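Local structure of phosphoribosyltransferase (1WD5) at residues A[48-53]-A[108-113]; A[53-58]-A[68-73]. The protein is of unknown function but is predicted to be a phosphoribosyltransferase, and so probably has glycosyltransferase activity. All blocks are in the same frame, centred on the assembly; numbering follows the deposited sequence.

In the fold
Strand 48-59 serves both contacts. Its first half meets the C-terminal part of helix 88-112 in interaction 1; its second half pairs with strand 66-71 in interaction 2. The centres of the two contacts lie about 16 Å apart. Along the chain, both segments of interaction 2 fall within the span from 48 to 113 that interaction 1 brackets, and Leu53 belongs to both. The salt bridge from Arg110 NE to Glu72 OE2, 2.7 Å long, ties them directly. The C-terminal part of helix 88-112 is thereby tied both to the first half of strand 48-59 and to the loop that follows strand 66-71, in the predicted phosphoribosyltransferase domain.

Interaction 1. Residues A[48-53]-A[108-113]; sequences ELDVVL and RYRRVR
Asp50 turns its CG anti to the backbone N (chi1 -167°), which carries the carboxylate to two arginines, Arg110 and Arg113. Arg113 reaches the strand by bends at chi2 and chi3, whereas Arg110 folds at chi2 and then runs straight. Arg110 NH1 gives its hydrogen to Asp50 OD1 over 2.9 Å, in the guanidinium plane and onto the syn lone pair, although the two flat groups are turned 64° apart. The same NH1 also donates to Arg113 O, again in plane, while NH2 makes a weak bond to Val51 O.

Arg113 serves the strand differently. Its NH2 is 2.8 Å from Leu49 O and 3.1 Å from Glu48 OE2, the latter bond almost straight at 179° but arriving from above the carboxylate plane. Asp50 CG lies over one face of this guanidinium, and OD1 forms only a long ion pair with Arg113 NE at 3.7 Å, since no N-H points at it. Water 1 joins Glu48 OE2 to Arg113 NH1. Beyond the charges, Leu53 CD2 rests 3.8 Å from Tyr109 CD1, and Val51 CG1 approaches that same ring carbon; the hydroxyl of Tyr109 bonds Asp196.

The network continues outward: Arg110 NE pairs with Glu72, Glu48 OE1 with Arg121, and Asp50 OD2 accepts from the backbone of Ala116. The contact thus joins the C-terminal part of helix 88-112, through Tyr109, Arg110 and Arg113, to the first half of strand 48-59, with two arginines set against two acids. Asp50 and Arg113 are buried, and their charges are probably balanced by these partners; the nearby guanidinium groups are likely to favour the ionised form of Asp50.

Interaction 2. Residues A[53-58]-A[68-73]; sequences LVRKVG and GAVGEG
Val57 and Val70 meet at about a right angle, CG2 of the first lying 3.7 Å from CG1 of the second. Both belong to the face of the hairpin that also carries Arg55, whose CB touches Val70 CG2. With CG1 of Val57 anti to the backbone N (chi1 172°), CG2 falls anti to the carbonyl carbon and faces Val70 CG1. Leu76 of strand 76-78 packs against both valines. The polar end of Arg55 leads away to Gln98 of helix 88-112. The other face bears Val54, Lys56 and Ala69; Val54 and Ala69 pack on Ala138 and Val142 of helix 134-144, and Lys56 NZ bonds Pro63 O.

Between these two layers of side chains the backbones run antiparallel. Arg55 and Val70 form a hydrogen-bonded pair with both bonds 3.0 Å long, Arg55 N to Val70 O and Val70 N to Arg55 O. Val57 N also reaches Gly68 O, from well above the carbonyl plane, while the return bond from Gly68 N is weak.

At the far end Glu72 lies obliquely across Leu53. Its CB is 3.7 Å from Leu53 CB, and its extended chain brings OE1 to 3.7 Å from Leu53 CD1. Water 2 gives a hydrogen to Glu72 OE1 at 2.6 Å and accepts one from Leu53 N, so the carboxylate is linked through water to the Leu53 backbone N-H. Glu72 OE2 pairs with Arg110. With an alanine here in place of the glutamate, Arg110 NE would probably lose its acid partner and water 2 its carboxylate oxygen.

Val54 with Gly71 and Lys56 with Ala69 complete the register as non-hydrogen-bonded pairs. The whole is a beta hairpin, strand 48-59 with strand 66-71, toward the end of the mixed sheet where strand 76-78 is outermost, in a fold consistent with type I phosphoribosyltransferases.

Interaction 1. Residues A[48-53]-A[108-113]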
loop_
_atom_site.group_PDB
_atom_site.type_symbol
_atom_site.label_atom_id
_atom_site.label_comp_id
_atom_site.label_asym_id
_atom_site.label_seq_id
_atom_site.Cartn_x
_atom_site.Cartn_y
_atom_site.Cartn_z
ATOM N N GLU A 48 11.971 -5.452 7.391
ATOM C CA GLU A 48 11.457 -6.676 6.786
ATOM C C GLU A 48 10.427 -6.358 5.698
ATOM O O GLU A 48 9.481 -5.609 5.927
ATOM C CB GLU A 48 10.832 -7.548 7.878
ATOM C CG GLU A 48 10.043 -8.739 7.371
ATOM C CD GLU A 48 9.670 -9.702 8.485
ATOM O OE1 GLU A 48 9.316 -9.229 9.585
ATOM O OE2 GLU A 48 9.724 -10.929 8.257
ATOM N N LEU A 49 10.610 -6.941 4.518
ATOM C CA LEU A 49 9.710 -6.690 3.395
ATOM C C LEU A 49 8.569 -7.691 3.259
ATOM O O LEU A 49 8.746 -8.894 3.444
ATOM C CB LEU A 49 10.518 -6.651 2.092
ATOM C CG LEU A 49 9.829 -6.423 0.738
ATOM C CD1 LEU A 49 9.124 -7.683 0.281
ATOM C CD2 LEU A 49 8.859 -5.256 0.839
ATOM N N ASP A 50 7.389 -7.172 2.948
ATOM C CA ASP A 50 6.215 -8.005 2.723
ATOM C C ASP A 50 5.271 -7.209 1.840
ATOM O O ASP A 50 5.513 -6.035 1.544
ATOM C CB ASP A 50 5.520 -8.387 4.041
ATOM C CG ASP A 50 4.486 -9.496 3.855
ATOM O OD1 ASP A 50 4.417 -10.079 2.752
ATOM O OD2 ASP A 50 3.745 -9.794 4.812
ATOM N N VAL A 51 4.203 -7.853 1.404
ATOM C CA VAL A 51 3.242 -7.196 0.546
ATOM C C VAL A 51 1.939 -7.006 1.312
ATOM O O VAL A 51 1.615 -7.794 2.202
ATOM C CB VAL A 51 2.974 -8.053 -0.705
ATOM C CG1 VAL A 51 2.429 -9.417 -0.283
ATOM C CG2 VAL A 51 2.000 -7.356 -1.622
ATOM N N VAL A 52 1.210 -5.945 0.986
ATOM C CA VAL A 52 -0.073 -5.704 1.623
ATOM C C VAL A 52 -1.082 -6.077 0.554
ATOM O O VAL A 52 -1.017 -5.583 -0.574
ATOM C CB VAL A 52 -0.246 -4.226 2.072
ATOM C CG1 VAL A 52 -0.048 -3.278 0.908
ATOM C CG2 VAL A 52 -1.620 -4.041 2.696
ATOM N N LEU A 53 -1.993 -6.976 0.909
ATOM C CA LEU A 53 -2.998 -7.478 -0.018
ATOM C C LEU A 53 -4.398 -7.088 0.436
ATOM O O LEU A 53 -4.950 -7.677 1.370
ATOM C CB LEU A 53 -2.860 -8.997 -0.111
ATOM C CG LEU A 53 -1.505 -9.444 -0.684
ATOM C CD1 LEU A 53 -1.195 -10.891 -0.310
ATOM C CD2 LEU A 53 -1.536 -9.271 -2.197
ATOM N N ARG A 108 -0.769 -17.256 -4.380
ATOM C CA ARG A 108 0.555 -17.461 -4.953
ATOM C C ARG A 108 1.646 -16.682 -4.236
ATOM O O ARG A 108 2.763 -17.175 -4.100
ATOM C CB ARG A 108 0.567 -17.155 -6.458
ATOM C CG ARG A 108 0.021 -15.816 -6.881
ATOM C CD ARG A 108 -0.340 -15.863 -8.371
ATOM N NE ARG A 108 -1.058 -14.666 -8.810
ATOM C CZ ARG A 108 -1.799 -14.594 -9.913
ATOM N NH1 ARG A 108 -1.928 -15.654 -10.701
ATOM N NH2 ARG A 108 -2.414 -13.460 -10.225
ATOM N N TYR A 109 1.340 -15.476 -3.770
ATOM C CA TYR A 109 2.344 -14.697 -3.050
ATOM C C TYR A 109 2.634 -15.360 -1.698
ATOM O O TYR A 109 3.789 -15.464 -1.282
ATOM C CB TYR A 109 1.862 -13.262 -2.805
ATOM C CG TYR A 109 1.836 -12.346 -4.022
ATOM C CD1 TYR A 109 1.386 -11.030 -3.904
ATOM C CD2 TYR A 109 2.264 -12.782 -5.276
ATOM C CE1 TYR A 109 1.361 -10.171 -4.994
ATOM C CE2 TYR A 109 2.246 -11.926 -6.382
ATOM C CZ TYR A 109 1.791 -10.621 -6.229
ATOM O OH TYR A 109 1.767 -9.752 -7.298
ATOM N N ARG A 110 1.586 -15.813 -1.017
ATOM C CA ARG A 110 1.760 -16.440 0.290
ATOM C C ARG A 110 2.456 -17.788 0.213
ATOM O O ARG A 110 2.984 -18.274 1.210
ATOM C CB ARG A 110 0.413 -16.575 1.009
ATOM C CG ARG A 110 -0.170 -15.232 1.461
ATOM C CD ARG A 110 0.849 -14.456 2.289
ATOM N NE ARG A 110 0.461 -13.068 2.546
ATOM C CZ ARG A 110 1.336 -12.079 2.708
ATOM N NH1 ARG A 110 2.634 -12.336 2.634
ATOM N NH2 ARG A 110 0.924 -10.841 2.952
ATOM N N ARG A 111 2.463 -18.393 -0.970
ATOM C CA ARG A 111 3.133 -19.672 -1.135
ATOM C C ARG A 111 4.651 -19.483 -1.078
ATOM O O ARG A 111 5.374 -20.381 -0.648
ATOM C CB ARG A 111 2.734 -20.308 -2.462
ATOM C CG ARG A 111 3.346 -21.680 -2.710
ATOM C CD ARG A 111 2.541 -22.413 -3.767
ATOM N NE ARG A 111 1.167 -22.600 -3.319
ATOM C CZ ARG A 111 0.093 -22.367 -4.069
ATOM N NH1 ARG A 111 0.235 -21.933 -5.314
ATOM N NH2 ARG A 111 -1.123 -22.562 -3.572
ATOM N N VAL A 112 5.130 -18.314 -1.501
ATOM C CA VAL A 112 6.565 -18.032 -1.488
ATOM C C VAL A 112 7.036 -17.211 -0.284
ATOM O O VAL A 112 8.223 -17.204 0.032
ATOM C CB VAL A 112 7.014 -17.307 -2.782
ATOM C CG1 VAL A 112 6.706 -18.165 -3.990
ATOM C CG2 VAL A 112 6.321 -15.962 -2.902
ATOM N N ARG A 113 6.116 -16.510 0.380
ATOM C CA ARG A 113 6.466 -15.711 1.560
ATOM C C ARG A 113 5.227 -15.514 2.436
ATOM O O ARG A 113 4.274 -14.839 2.043
ATOM C CB ARG A 113 7.098 -14.368 1.125
ATOM C CG ARG A 113 6.465 -13.071 1.657
ATOM C CD ARG A 113 6.550 -12.929 3.166
ATOM N NE ARG A 113 7.516 -11.939 3.644
ATOM C CZ ARG A 113 7.926 -11.886 4.909
ATOM N NH1 ARG A 113 7.446 -12.762 5.782
ATOM N NH2 ARG A 113 8.810 -10.980 5.303
HETATM O O HOH W 1 8.631 -13.558 8.258
#

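Interaction 2. Residues A[53-58]-A[68-73]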
loop_
_atom_site.group_PDB
_atom_site.type_symbol
_atom_site.label_atom_id
_atom_site.label_comp_id
_atom_site.label_asym_id
_atom_site.label_seq_id
_atom_site.Cartn_x
_atom_site.Cartn_y
_atom_site.Cartn_z
ATOM N N LEU A 53 -1.993 -6.976 0.909
ATOM C CA LEU A 53 -2.998 -7.478 -0.018
ATOM C C LEU A 53 -4.398 -7.088 0.436
ATOM O O LEU A 53 -4.950 -7.677 1.370
ATOM C CB LEU A 53 -2.860 -8.997 -0.111
ATOM C CG LEU A 53 -1.505 -9.444 -0.684
ATOM C CD1 LEU A 53 -1.195 -10.891 -0.310
ATOM C CD2 LEU A 53 -1.536 -9.271 -2.197
ATOM N N VAL A 54 -4.967 -6.096 -0.241
ATOM C CA VAL A 54 -6.284 -5.581 0.104
ATOM C C VAL A 54 -7.038 -5.094 -1.135
ATOM O O VAL A 54 -6.450 -4.938 -2.207
ATOM C CB VAL A 54 -6.150 -4.382 1.068
ATOM C CG1 VAL A 54 -5.351 -4.780 2.300
ATOM C CG2 VAL A 54 -5.454 -3.236 0.354
ATOM N N ARG A 55 -8.337 -4.853 -0.966
ATOM C CA ARG A 55 -9.203 -4.351 -2.027
ATOM C C ARG A 55 -10.162 -3.319 -1.446
ATOM O O ARG A 55 -10.615 -3.435 -0.305
ATOM C CB ARG A 55 -10.030 -5.481 -2.656
ATOM C CG ARG A 55 -9.235 -6.454 -3.527
ATOM C CD ARG A 55 -8.774 -5.800 -4.815
ATOM N NE ARG A 55 -9.901 -5.366 -5.637
ATOM C CZ ARG A 55 -9.784 -4.602 -6.719
ATOM N NH1 ARG A 55 -8.587 -4.186 -7.120
ATOM N NH2 ARG A 55 -10.863 -4.234 -7.392
ATOM N N LYS A 56 -10.469 -2.303 -2.237
ATOM C CA LYS A 56 -11.399 -1.278 -1.805
ATOM C C LYS A 56 -12.820 -1.780 -2.057
ATOM O O LYS A 56 -13.073 -2.474 -3.043
ATOM C CB LYS A 56 -11.155 0.005 -2.597
ATOM C CG LYS A 56 -12.148 1.118 -2.322
ATOM C CD LYS A 56 -12.856 1.518 -3.600
ATOM C CE LYS A 56 -11.860 1.938 -4.674
ATOM N NZ LYS A 56 -12.452 1.812 -6.033
ATOM N N VAL A 57 -13.731 -1.450 -1.146
ATOM C CA VAL A 57 -15.141 -1.817 -1.268
ATOM C C VAL A 57 -15.832 -0.503 -1.612
ATOM O O VAL A 57 -15.962 0.376 -0.758
ATOM C CB VAL A 57 -15.690 -2.372 0.070
ATOM C CG1 VAL A 57 -17.194 -2.561 -0.012
ATOM C CG2 VAL A 57 -15.016 -3.695 0.393
ATOM N N GLY A 58 -16.248 -0.364 -2.871
ATOM C CA GLY A 58 -16.877 0.866 -3.319
ATOM C C GLY A 58 -18.364 0.986 -3.072
ATOM O O GLY A 58 -19.039 0.001 -2.787
ATOM N N GLY A 68 -15.369 1.045 2.500
ATOM C CA GLY A 68 -14.605 0.128 3.331
ATOM C C GLY A 68 -13.519 -0.599 2.555
ATOM O O GLY A 68 -13.125 -0.163 1.474
ATOM N N ALA A 69 -13.037 -1.711 3.101
ATOM C CA ALA A 69 -11.989 -2.496 2.450
ATOM C C ALA A 69 -11.982 -3.927 2.967
ATOM O O ALA A 69 -12.492 -4.197 4.056
ATOM C CB ALA A 69 -10.619 -1.852 2.699
ATOM N N VAL A 70 -11.423 -4.844 2.177
ATOM C CA VAL A 70 -11.311 -6.245 2.586
ATOM C C VAL A 70 -9.831 -6.629 2.512
ATOM O O VAL A 70 -9.128 -6.224 1.585
ATOM C CB VAL A 70 -12.113 -7.206 1.665
ATOM C CG1 VAL A 70 -13.597 -6.847 1.689
ATOM C CG2 VAL A 70 -11.572 -7.153 0.247
ATOM N N GLY A 71 -9.365 -7.394 3.494
ATOM C CA GLY A 71 -7.977 -7.817 3.512
ATOM C C GLY A 71 -7.826 -9.232 2.988
ATOM O O GLY A 71 -8.820 -9.923 2.742
ATOM N N GLU A 72 -6.584 -9.670 2.817
ATOM C CA GLU A 72 -6.308 -11.008 2.310
ATOM C C GLU A 72 -6.895 -12.084 3.220
ATOM O O GLU A 72 -7.188 -13.190 2.773
ATOM C CB GLU A 72 -4.796 -11.215 2.171
ATOM C CG GLU A 72 -4.030 -11.137 3.485
ATOM C CD GLU A 72 -2.535 -11.347 3.302
ATOM O OE1 GLU A 72 -1.769 -10.355 3.354
ATOM O OE2 GLU A 72 -2.123 -12.510 3.098
ATOM N N GLY A 73 -7.071 -11.751 4.495
ATOM C CA GLY A 73 -7.620 -12.706 5.440
ATOM C C GLY A 73 -9.129 -12.853 5.327
ATOM O O GLY A 73 -9.726 -13.687 6.003
HETATM O O HOH W 2 -2.024 -7.801 3.705
#